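Local coordinates for protein putative xanthine dehydrogenase YAGS fad-binding subunit (Escherichia coli, PDB 5G5G) that probably oxidises aldehydes in the periplasm, using a molybdenum centre held by a pterin cytosine dinucleotide cofactor, at residues Q509-Y520 with S682-L693; D13-R24 with R615-S624. All blocks are in the same frame, centred on the assembly; numbering follows the deposited sequence. Where two conformers were deposited one is given.

In the fold
Near the N terminus, the loop 13-24 between strand 2-3 and helix 27-31 packs against residues 615-624, so contact 2 closes a loop of 590 residues. Inside that loop, 509-520 opens helix 511-534, and its partner 682-693 comes only after 615-624; contact 1 therefore closes a loop of 161 residues that crosses the first instead of nesting in it. The two meet directly: K686 of contact 1 forms a salt bridge with D13 of contact 2, and its backbone probably hydrogen-bonds to R615. Together they tie the N-terminal loop, the starts of helices 511-534 and 619-638 and the loop before helix 698-710 around one pterin cytosine dinucleotide.

Contact 1: residues Q509-Y520 with S682-L693; sequences QWGANTSTSGVY and SSPMKAKGVGEL. With MCN (pterin cytosine dinucleotide), chain Y; MOS (dioxothiomolybdenum(VI) ion), chain Z.
Q509 and E692 meet in the molybdenum cofactor pocket, which both segments line. E692 brings its carboxylate beside the metal, as in the xanthine oxidase family: E692 OE2 lies 2.9 Å from MOS O2, and OE1 is paired with R440. Both segments grip the diphosphate: G511 N and A512 N donate to MCN O1B and O1A, while V690 N and G691 N share MCN O2A. Behind this shell, Q509 OE1 fixes the loop by accepting from L693 N at 2.8 Å, nearly straight but from above the carbonyl plane, and from E692 N at 3.0 Å, only 15° from that plane. G689 CA lies 3.2 Å from Q509 O; a CB here would probably collide with that oxygen. Further along the helix, N513 turns its amide to the serines: with CG anti to the backbone N (chi1 -174°), N513 OD1 receives the S683 OG hydroxyl at 2.5 Å, in the carbonyl plane on a lone pair. S683 OG itself accepts from K686 N, an ST motif. At the far end P684 CB sits 3.6 Å over the centre of the Y520 ring, a CH-pi contact. Helix 472-484 packs on A512, T516 and M685, strand 566-574 on S517, S683 and P684, and strand 584-596 on L693.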
# COMPACT_ATOMS: atom_id res chain seq x y z
N GLN C 509 -16.34 -9.89 5.10
CA GLN C 509 -15.83 -11.27 5.22
C GLN C 509 -16.90 -12.33 5.14
O GLN C 509 -16.87 -13.30 5.90
CB GLN C 509 -14.89 -11.46 6.44
CG GLN C 509 -15.48 -11.29 7.85
CD GLN C 509 -14.56 -11.75 8.94
OE1 GLN C 509 -13.34 -11.68 8.86
NE2 GLN C 509 -15.16 -12.22 10.02
N TRP C 510 -17.90 -12.14 4.30
CA TRP C 510 -18.94 -13.16 4.09
C TRP C 510 -18.67 -13.96 2.82
O TRP C 510 -19.38 -14.92 2.52
CB TRP C 510 -20.36 -12.60 4.05
CG TRP C 510 -20.63 -11.57 2.95
CD1 TRP C 510 -20.39 -11.72 1.60
CD2 TRP C 510 -21.19 -10.28 3.12
NE1 TRP C 510 -20.76 -10.56 0.93
CE2 TRP C 510 -21.26 -9.67 1.84
CE3 TRP C 510 -21.57 -9.52 4.25
CZ2 TRP C 510 -21.70 -8.34 1.65
CZ3 TRP C 510 -22.06 -8.17 4.05
CH2 TRP C 510 -22.12 -7.62 2.76
N GLY C 511 -17.67 -13.52 2.05
CA GLY C 511 -17.50 -14.07 0.69
C GLY C 511 -17.20 -15.55 0.61
O GLY C 511 -17.83 -16.26 -0.20
N ALA C 512 -16.22 -16.02 1.39
CA ALA C 512 -15.86 -17.44 1.33
C ALA C 512 -17.01 -18.36 1.70
O ALA C 512 -17.36 -19.31 0.99
CB ALA C 512 -14.71 -17.74 2.24
N ASN C 513 -17.60 -18.07 2.85
CA ASN C 513 -18.67 -18.89 3.35
C ASN C 513 -19.92 -18.86 2.46
O ASN C 513 -20.48 -19.89 2.15
CB ASN C 513 -19.01 -18.44 4.78
CG ASN C 513 -20.05 -19.34 5.44
OD1 ASN C 513 -20.06 -20.55 5.21
ND2 ASN C 513 -20.98 -18.74 6.16
N THR C 514 -20.35 -17.68 2.02
CA THR C 514 -21.56 -17.57 1.22
C THR C 514 -21.33 -18.14 -0.22
O THR C 514 -22.19 -18.86 -0.70
CB THR C 514 -22.07 -16.14 1.14
OG1 THR C 514 -21.10 -15.28 0.55
CG2 THR C 514 -22.48 -15.60 2.51
N SER C 515 -20.21 -17.82 -0.86
CA SER C 515 -19.97 -18.23 -2.23
C SER C 515 -19.85 -19.79 -2.29
O SER C 515 -20.42 -20.44 -3.18
CB SER C 515 -18.76 -17.55 -2.85
OG SER C 515 -17.52 -17.92 -2.30
N THR C 516 -19.12 -20.35 -1.34
CA THR C 516 -18.95 -21.82 -1.29
C THR C 516 -20.24 -22.52 -0.93
O THR C 516 -20.51 -23.59 -1.45
CB THR C 516 -17.79 -22.32 -0.42
OG1 THR C 516 -18.01 -21.95 0.94
CG2 THR C 516 -16.48 -21.77 -0.93
N SER C 517 -21.04 -21.90 -0.07
CA SER C 517 -22.37 -22.43 0.25
C SER C 517 -23.30 -22.43 -0.97
O SER C 517 -24.13 -23.31 -1.11
CB SER C 517 -23.03 -21.72 1.41
OG SER C 517 -22.31 -21.98 2.61
N GLY C 518 -23.19 -21.43 -1.84
CA GLY C 518 -24.03 -21.48 -3.05
C GLY C 518 -23.55 -22.59 -3.98
O GLY C 518 -24.35 -23.24 -4.63
N VAL C 519 -22.24 -22.81 -4.04
CA VAL C 519 -21.72 -23.94 -4.82
C VAL C 519 -22.19 -25.26 -4.20
O VAL C 519 -22.68 -26.16 -4.91
CB VAL C 519 -20.15 -23.87 -4.97
CG1 VAL C 519 -19.58 -25.18 -5.53
CG2 VAL C 519 -19.77 -22.69 -5.80
N TYR C 520 -22.19 -25.34 -2.87
CA TYR C 520 -22.78 -26.47 -2.16
C TYR C 520 -24.21 -26.74 -2.64
O TYR C 520 -24.58 -27.88 -2.98
CB TYR C 520 -22.73 -26.25 -0.64
CG TYR C 520 -23.35 -27.35 0.17
CD1 TYR C 520 -24.74 -27.43 0.37
CD2 TYR C 520 -22.56 -28.39 0.67
CE1 TYR C 520 -25.31 -28.46 1.09
CE2 TYR C 520 -23.12 -29.42 1.40
CZ TYR C 520 -24.50 -29.46 1.60
OH TYR C 520 -25.05 -30.50 2.32
N SER C 682 -23.60 -21.59 11.18
CA SER C 682 -23.25 -20.67 10.10
C SER C 682 -23.83 -21.02 8.71
O SER C 682 -24.40 -20.14 8.04
CB SER C 682 -21.72 -20.52 9.99
OG SER C 682 -21.32 -19.62 8.90
N SER C 683 -23.62 -22.25 8.26
CA SER C 683 -23.93 -22.65 6.89
C SER C 683 -23.65 -24.10 6.71
O SER C 683 -23.08 -24.72 7.59
CB SER C 683 -23.09 -21.86 5.89
OG SER C 683 -21.72 -22.35 5.91
N PRO C 684 -23.96 -24.66 5.51
CA PRO C 684 -23.59 -26.08 5.26
C PRO C 684 -22.06 -26.32 5.20
O PRO C 684 -21.61 -27.42 5.38
CB PRO C 684 -24.22 -26.40 3.89
CG PRO C 684 -25.30 -25.36 3.74
CD PRO C 684 -24.80 -24.11 4.43
N MET C 685 -21.31 -25.27 4.93
CA MET C 685 -19.85 -25.34 4.93
C MET C 685 -19.25 -25.34 6.34
O MET C 685 -18.12 -25.77 6.54
CB MET C 685 -19.25 -24.16 4.11
CG MET C 685 -19.65 -24.17 2.66
SD MET C 685 -19.20 -25.62 1.70
CE MET C 685 -17.43 -25.49 1.73
N LYS C 686 -19.98 -24.76 7.27
CA LYS C 686 -19.58 -24.61 8.68
C LYS C 686 -18.39 -23.65 8.88
O LYS C 686 -17.71 -23.68 9.89
CB LYS C 686 -19.35 -26.00 9.30
CG LYS C 686 -20.50 -26.95 9.01
CD LYS C 686 -20.30 -28.31 9.67
CE LYS C 686 -21.48 -29.24 9.39
NZ LYS C 686 -21.14 -30.66 9.60
N ALA C 687 -18.21 -22.77 7.88
CA ALA C 687 -17.16 -21.83 7.81
C ALA C 687 -17.65 -20.48 8.27
O ALA C 687 -18.85 -20.16 8.16
CB ALA C 687 -16.65 -21.70 6.39
N LYS C 688 -16.71 -19.67 8.75
CA LYS C 688 -16.99 -18.24 9.01
C LYS C 688 -15.89 -17.39 8.38
O LYS C 688 -14.85 -17.91 7.91
CB LYS C 688 -17.15 -17.96 10.52
CG LYS C 688 -18.37 -18.67 11.09
CD LYS C 688 -18.61 -18.38 12.59
CE LYS C 688 -17.51 -18.98 13.43
NZ LYS C 688 -17.98 -18.98 14.86
N GLY C 689 -16.07 -16.07 8.39
CA GLY C 689 -15.12 -15.17 7.77
C GLY C 689 -13.79 -15.10 8.50
O GLY C 689 -13.74 -15.26 9.71
N VAL C 690 -12.74 -14.79 7.74
CA VAL C 690 -11.41 -14.52 8.33
C VAL C 690 -10.67 -13.29 7.85
O VAL C 690 -9.78 -12.77 8.55
CB VAL C 690 -10.50 -15.74 8.21
CG1 VAL C 690 -9.86 -15.83 6.82
CG2 VAL C 690 -9.47 -15.78 9.35
N GLY C 691 -10.97 -12.87 6.65
CA GLY C 691 -10.21 -11.80 5.99
C GLY C 691 -10.20 -10.43 6.67
O GLY C 691 -9.24 -9.68 6.46
N GLU C 692 -11.25 -10.14 7.45
CA GLU C 692 -11.31 -8.93 8.27
C GLU C 692 -10.88 -9.17 9.71
O GLU C 692 -10.15 -8.36 10.28
CB GLU C 692 -12.68 -8.28 8.17
CG GLU C 692 -13.05 -7.79 6.76
CD GLU C 692 -14.39 -7.06 6.75
OE1 GLU C 692 -15.43 -7.65 7.12
OE2 GLU C 692 -14.36 -5.86 6.38
N LEU C 693 -11.28 -10.32 10.26
CA LEU C 693 -10.89 -10.76 11.60
C LEU C 693 -9.38 -10.62 11.80
O LEU C 693 -8.91 -10.16 12.83
CB LEU C 693 -11.32 -12.21 11.83
CG LEU C 693 -10.76 -12.79 13.14
CD1 LEU C 693 -11.36 -12.11 14.37
CD2 LEU C 693 -11.01 -14.29 13.11
N1 MCN Y . -10.89 -18.54 4.06
C2 MCN Y . -10.67 -19.98 4.24
N3 MCN Y . -11.73 -20.38 5.27
C4 MCN Y . -12.59 -19.69 5.99
C5 MCN Y . -12.71 -18.26 5.53
C6 MCN Y . -11.84 -17.78 4.69
O2 MCN Y . -9.94 -20.67 3.75
N4 MCN Y . -13.37 -20.10 6.93
C1' MCN Y . -9.83 -17.95 3.26
C2D MCN Y . -10.02 -18.25 1.72
O2' MCN Y . -8.76 -18.21 1.07
C3' MCN Y . -10.85 -17.12 1.38
C4D MCN Y . -10.37 -15.80 2.13
O4D MCN Y . -9.89 -16.52 3.37
O3' MCN Y . -10.96 -16.74 -0.04
C5' MCN Y . -11.22 -14.76 2.56
O5' MCN Y . -12.55 -15.18 2.80
PA MCN Y . -13.47 -14.26 3.64
O1A MCN Y . -14.90 -14.78 3.45
O2A MCN Y . -12.90 -14.05 5.00
O3A MCN Y . -13.37 -12.76 2.86
PB MCN Y . -14.21 -12.38 1.58
O1B MCN Y . -15.50 -11.81 1.98
O2B MCN Y . -14.18 -13.51 0.60
O3B MCN Y . -13.23 -11.30 0.99
C10 MCN Y . -13.31 -9.90 1.48
C9' MCN Y . -12.25 -9.54 2.46
C8' MCN Y . -12.59 -8.04 2.98
S8' MCN Y . -14.16 -7.61 3.39
C7' MCN Y . -11.66 -7.23 2.87
S7' MCN Y . -11.90 -5.49 3.21
C6' MCN Y . -10.17 -7.64 2.69
C7 MCN Y . -10.16 -9.24 2.83
O9' MCN Y . -11.04 -9.85 1.98
N5' MCN Y . -9.91 -7.31 1.19
C4A MCN Y . -8.71 -7.91 0.53
N8' MCN Y . -8.82 -9.69 2.41
C4B MCN Y . -8.27 -9.23 1.27
N1' MCN Y . -7.08 -9.80 0.82
C2' MCN Y . -6.56 -9.56 -0.46
N2' MCN Y . -5.49 -10.06 -0.86
N3' MCN Y . -6.99 -8.40 -1.03
C4' MCN Y . -8.12 -7.63 -0.79
O4' MCN Y . -8.62 -6.62 -1.30
MO MOS Z . -14.20 -5.28 3.27
S MOS Z . -14.15 -3.15 4.17
O1 MOS Z . -14.53 -4.76 1.59
O2 MOS Z . -16.09 -5.22 4.16

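Contact 2: residues D13-R24 with R615-S624; sequences DQLKVVGRPHDR and RILNPKTARS. With MCN (pterin cytosine dinucleotide), chain Y.
G19 and L617 meet at the tight centre, where G19 N donates to L617 O at 2.8 Å and V18 CG1 packs on L617 CD2. G19 O lies 3.2 Å from P619 CD. N618 holds the next turn: a chi1 of -179° swings its amide away from its own N, where ND2 makes an almost straight bond (178°) to H22 O at 3.1 Å, while OD1 caps helix 619-638 by accepting from T621 N at 3.0 Å, and weakly from K620 N. Replacing N618 with alanine would probably leave H22 O without this donor and the first turn of the helix without its cap. T621 CG2 sits over one face of the R24 guanidinium, off toward its edge, and R24 NE pairs with an acidic side chain of another protein chain. The outer side, with exposed R20 and P21, is looser and more polar. Here the partly exposed R615 meets D13 OD1 edge-on through NH2 at 2.8 Å, the two flat groups 78° apart, with L15 CD2 over one guanidinium face. K620 is modelled in two conformers; in one, NZ makes a salt bridge to D23 OD1 at 2.7 Å, so this link and its water to P21 O are less certain. The backbone of 615-618 reads the cytosine edge: R615 O takes MCN N4, L617 N donates to N3 and N618 N to O2, a donor and acceptor pattern consistent with selection of cytosine.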
# COMPACT_ATOMS: atom_id res chain seq x y z
N ASP C 13 -17.96 -32.60 5.14
CA ASP C 13 -17.29 -33.24 6.30
C ASP C 13 -16.18 -34.26 5.99
O ASP C 13 -15.36 -34.56 6.85
CB ASP C 13 -18.29 -33.91 7.21
CG ASP C 13 -19.22 -32.91 7.93
OD1 ASP C 13 -18.85 -31.77 8.25
OD2 ASP C 13 -20.32 -33.40 8.29
N GLN C 14 -16.19 -34.82 4.78
CA GLN C 14 -15.17 -35.78 4.37
C GLN C 14 -13.77 -35.13 4.33
O GLN C 14 -12.75 -35.82 4.55
CB GLN C 14 -15.49 -36.33 2.98
CG GLN C 14 -16.77 -37.13 2.89
CD GLN C 14 -17.10 -37.51 1.45
OE1 GLN C 14 -16.84 -38.63 1.03
NE2 GLN C 14 -17.64 -36.58 0.69
N LEU C 15 -13.74 -33.85 3.99
CA LEU C 15 -12.51 -33.06 3.96
C LEU C 15 -11.40 -33.73 3.17
O LEU C 15 -10.23 -33.63 3.52
CB LEU C 15 -12.04 -32.71 5.39
CG LEU C 15 -13.09 -31.93 6.20
CD1 LEU C 15 -12.61 -31.82 7.64
CD2 LEU C 15 -13.30 -30.57 5.62
N LYS C 16 -11.77 -34.33 2.04
CA LYS C 16 -10.75 -34.86 1.09
C LYS C 16 -10.06 -33.79 0.29
O LYS C 16 -8.95 -34.02 -0.19
CB LYS C 16 -11.38 -35.86 0.12
CG LYS C 16 -11.94 -37.08 0.79
CD LYS C 16 -12.69 -37.98 -0.20
CE LYS C 16 -13.18 -39.24 0.49
NZ LYS C 16 -13.98 -40.07 -0.43
N VAL C 17 -10.72 -32.66 0.14
CA VAL C 17 -10.23 -31.54 -0.67
C VAL C 17 -10.40 -30.21 0.05
O VAL C 17 -9.47 -29.43 0.15
CB VAL C 17 -10.89 -31.46 -2.07
CG1 VAL C 17 -10.05 -30.54 -2.97
CG2 VAL C 17 -11.04 -32.83 -2.70
N VAL C 18 -11.60 -29.94 0.53
CA VAL C 18 -11.85 -28.83 1.44
C VAL C 18 -11.05 -29.06 2.72
O VAL C 18 -10.95 -30.20 3.22
CB VAL C 18 -13.37 -28.68 1.75
CG1 VAL C 18 -13.61 -27.66 2.87
CG2 VAL C 18 -14.14 -28.32 0.49
N GLY C 19 -10.51 -27.95 3.24
CA GLY C 19 -9.73 -27.94 4.45
C GLY C 19 -8.25 -28.23 4.25
O GLY C 19 -7.48 -28.19 5.24
N ARG C 20 -7.83 -28.44 3.00
CA ARG C 20 -6.48 -28.84 2.66
C ARG C 20 -5.77 -27.66 2.04
O ARG C 20 -6.39 -26.83 1.38
CB ARG C 20 -6.51 -30.04 1.79
CG ARG C 20 -6.95 -31.23 2.68
CD ARG C 20 -6.81 -32.52 2.10
NE ARG C 20 -7.51 -33.56 2.88
CZ ARG C 20 -6.91 -34.51 3.59
NH1 ARG C 20 -5.58 -34.53 3.68
NH2 ARG C 20 -7.62 -35.47 4.18
N PRO C 21 -4.47 -27.53 2.30
CA PRO C 21 -3.72 -26.32 1.89
C PRO C 21 -3.27 -26.37 0.42
O PRO C 21 -2.06 -26.27 0.07
CB PRO C 21 -2.53 -26.32 2.86
CG PRO C 21 -2.31 -27.77 3.13
CD PRO C 21 -3.68 -28.36 3.19
N HIS C 22 -4.23 -26.43 -0.45
CA HIS C 22 -3.93 -26.49 -1.88
C HIS C 22 -3.32 -25.18 -2.43
O HIS C 22 -3.69 -24.09 -1.99
CB HIS C 22 -5.21 -26.81 -2.63
CG HIS C 22 -5.52 -28.27 -2.59
ND1 HIS C 22 -4.79 -29.18 -3.32
CD2 HIS C 22 -6.46 -28.98 -1.92
CE1 HIS C 22 -5.27 -30.40 -3.11
NE2 HIS C 22 -6.28 -30.30 -2.25
N ASP C 23 -2.42 -25.32 -3.39
CA ASP C 23 -1.91 -24.16 -4.14
C ASP C 23 -3.07 -23.42 -4.80
O ASP C 23 -4.02 -24.03 -5.28
CB ASP C 23 -0.99 -24.60 -5.25
CG ASP C 23 0.30 -25.24 -4.80
OD1 ASP C 23 0.62 -25.26 -3.62
OD2 ASP C 23 0.97 -25.86 -5.70
N ARG C 24 -2.97 -22.10 -4.89
CA ARG C 24 -3.94 -21.32 -5.64
C ARG C 24 -4.01 -21.71 -7.09
O ARG C 24 -2.97 -21.83 -7.77
CB ARG C 24 -3.52 -19.86 -5.65
CG ARG C 24 -3.86 -19.22 -4.45
CD ARG C 24 -3.39 -17.77 -4.55
NE ARG C 24 -3.17 -17.40 -3.17
CZ ARG C 24 -3.89 -16.56 -2.45
NH1 ARG C 24 -4.93 -15.95 -2.94
NH2 ARG C 24 -3.57 -16.38 -1.19
N ARG C 615 -14.82 -23.51 10.33
CA ARG C 615 -13.99 -24.45 9.53
C ARG C 615 -13.18 -23.67 8.52
O ARG C 615 -13.75 -22.88 7.76
CB ARG C 615 -14.90 -25.43 8.81
CG ARG C 615 -14.18 -26.25 7.72
CD ARG C 615 -15.12 -27.29 7.17
NE ARG C 615 -15.39 -28.37 8.11
CZ ARG C 615 -16.46 -29.17 8.04
NH1 ARG C 615 -17.45 -28.96 7.16
NH2 ARG C 615 -16.57 -30.19 8.90
N ILE C 616 -11.87 -23.87 8.52
CA ILE C 616 -11.01 -23.24 7.54
C ILE C 616 -11.02 -24.05 6.24
O ILE C 616 -10.79 -25.27 6.24
CB ILE C 616 -9.57 -23.10 8.08
CG1 ILE C 616 -9.59 -22.21 9.35
CG2 ILE C 616 -8.65 -22.59 6.99
CD1 ILE C 616 -10.00 -20.80 9.12
N LEU C 617 -11.29 -23.37 5.15
CA LEU C 617 -11.48 -24.00 3.86
C LEU C 617 -10.15 -24.28 3.13
O LEU C 617 -10.03 -25.29 2.43
CB LEU C 617 -12.45 -23.18 3.04
CG LEU C 617 -13.86 -22.93 3.62
CD1 LEU C 617 -14.74 -22.07 2.71
CD2 LEU C 617 -14.56 -24.24 3.93
N ASN C 618 -9.16 -23.43 3.32
CA ASN C 618 -7.82 -23.66 2.79
C ASN C 618 -6.83 -23.02 3.72
O ASN C 618 -6.71 -21.78 3.77
CB ASN C 618 -7.70 -23.11 1.37
CG ASN C 618 -6.36 -23.35 0.78
OD1 ASN C 618 -5.33 -23.19 1.45
ND2 ASN C 618 -6.34 -23.67 -0.53
N PRO C 619 -6.13 -23.85 4.52
CA PRO C 619 -5.30 -23.22 5.56
C PRO C 619 -4.15 -22.39 5.00
O PRO C 619 -3.67 -21.49 5.69
CB PRO C 619 -4.76 -24.40 6.34
CG PRO C 619 -5.85 -25.45 6.18
CD PRO C 619 -6.38 -25.27 4.79
N LYS C 620 -3.72 -22.65 3.76
CA LYS C 620 -2.63 -21.86 3.14
C LYS C 620 -3.10 -20.48 2.74
O LYS C 620 -2.49 -19.46 3.10
CB LYS C 620 -1.99 -22.59 1.95
CG LYS C 620 -0.76 -21.81 1.43
CD LYS C 620 0.26 -22.68 0.73
CE LYS C 620 -0.27 -23.25 -0.53
NZ LYS C 620 0.77 -24.10 -1.16
N THR C 621 -4.23 -20.41 2.03
CA THR C 621 -4.72 -19.11 1.63
C THR C 621 -5.32 -18.37 2.81
O THR C 621 -5.21 -17.14 2.87
CB THR C 621 -5.71 -19.20 0.48
OG1 THR C 621 -6.81 -20.07 0.82
CG2 THR C 621 -5.04 -19.81 -0.77
N ALA C 622 -5.87 -19.10 3.79
CA ALA C 622 -6.37 -18.47 5.03
C ALA C 622 -5.18 -17.88 5.82
O ALA C 622 -5.26 -16.76 6.34
CB ALA C 622 -7.16 -19.43 5.89
N ARG C 623 -4.11 -18.64 5.93
CA ARG C 623 -2.93 -18.09 6.59
C ARG C 623 -2.45 -16.82 5.87
O ARG C 623 -2.13 -15.83 6.52
CB ARG C 623 -1.83 -19.10 6.72
CG ARG C 623 -0.57 -18.48 7.31
CD ARG C 623 0.47 -19.51 7.62
NE ARG C 623 1.68 -18.85 8.12
CZ ARG C 623 2.58 -18.27 7.32
NH1 ARG C 623 2.42 -18.30 6.02
NH2 ARG C 623 3.65 -17.70 7.84
N SER C 624 -2.46 -16.84 4.54
CA SER C 624 -2.07 -15.63 3.82
C SER C 624 -2.92 -14.43 4.17
O SER C 624 -2.41 -13.30 4.29
CB SER C 624 -2.05 -15.91 2.32
OG SER C 624 -0.87 -16.69 1.99
N1 MCN Y . -10.89 -18.54 4.06
C2 MCN Y . -10.67 -19.98 4.24
N3 MCN Y . -11.73 -20.38 5.27
C4 MCN Y . -12.59 -19.69 5.99
C5 MCN Y . -12.71 -18.26 5.53
C6 MCN Y . -11.84 -17.78 4.69
O2 MCN Y . -9.94 -20.67 3.75
N4 MCN Y . -13.37 -20.10 6.93
C1' MCN Y . -9.83 -17.95 3.26
C2D MCN Y . -10.02 -18.25 1.72
O2' MCN Y . -8.76 -18.21 1.07
C3' MCN Y . -10.85 -17.12 1.38
C4D MCN Y . -10.37 -15.80 2.13
O4D MCN Y . -9.89 -16.52 3.37
O3' MCN Y . -10.96 -16.74 -0.04
C5' MCN Y . -11.22 -14.76 2.56
O5' MCN Y . -12.55 -15.18 2.80
PA MCN Y . -13.47 -14.26 3.64
O1A MCN Y . -14.90 -14.78 3.45
O2A MCN Y . -12.90 -14.05 5.00
O3A MCN Y . -13.37 -12.76 2.86
PB MCN Y . -14.21 -12.38 1.58
O1B MCN Y . -15.50 -11.81 1.98
O2B MCN Y . -14.18 -13.51 0.60
O3B MCN Y . -13.23 -11.30 0.99
C10 MCN Y . -13.31 -9.90 1.48
C9' MCN Y . -12.25 -9.54 2.46
C8' MCN Y . -12.59 -8.04 2.98
S8' MCN Y . -14.16 -7.61 3.39
C7' MCN Y . -11.66 -7.23 2.87
S7' MCN Y . -11.90 -5.49 3.21
C6' MCN Y . -10.17 -7.64 2.69
C7 MCN Y . -10.16 -9.24 2.83
O9' MCN Y . -11.04 -9.85 1.98
N5' MCN Y . -9.91 -7.31 1.19
C4A MCN Y . -8.71 -7.91 0.53
N8' MCN Y . -8.82 -9.69 2.41
C4B MCN Y . -8.27 -9.23 1.27
N1' MCN Y . -7.08 -9.80 0.82
C2' MCN Y . -6.56 -9.56 -0.46
N2' MCN Y . -5.49 -10.06 -0.86
N3' MCN Y . -6.99 -8.40 -1.03
C4' MCN Y . -8.12 -7.63 -0.79
O4' MCN Y . -8.62 -6.62 -1.30
O HOH W 1 0.64 -26.48 0.58
O HOH W 2 -5.45 -15.28 0.78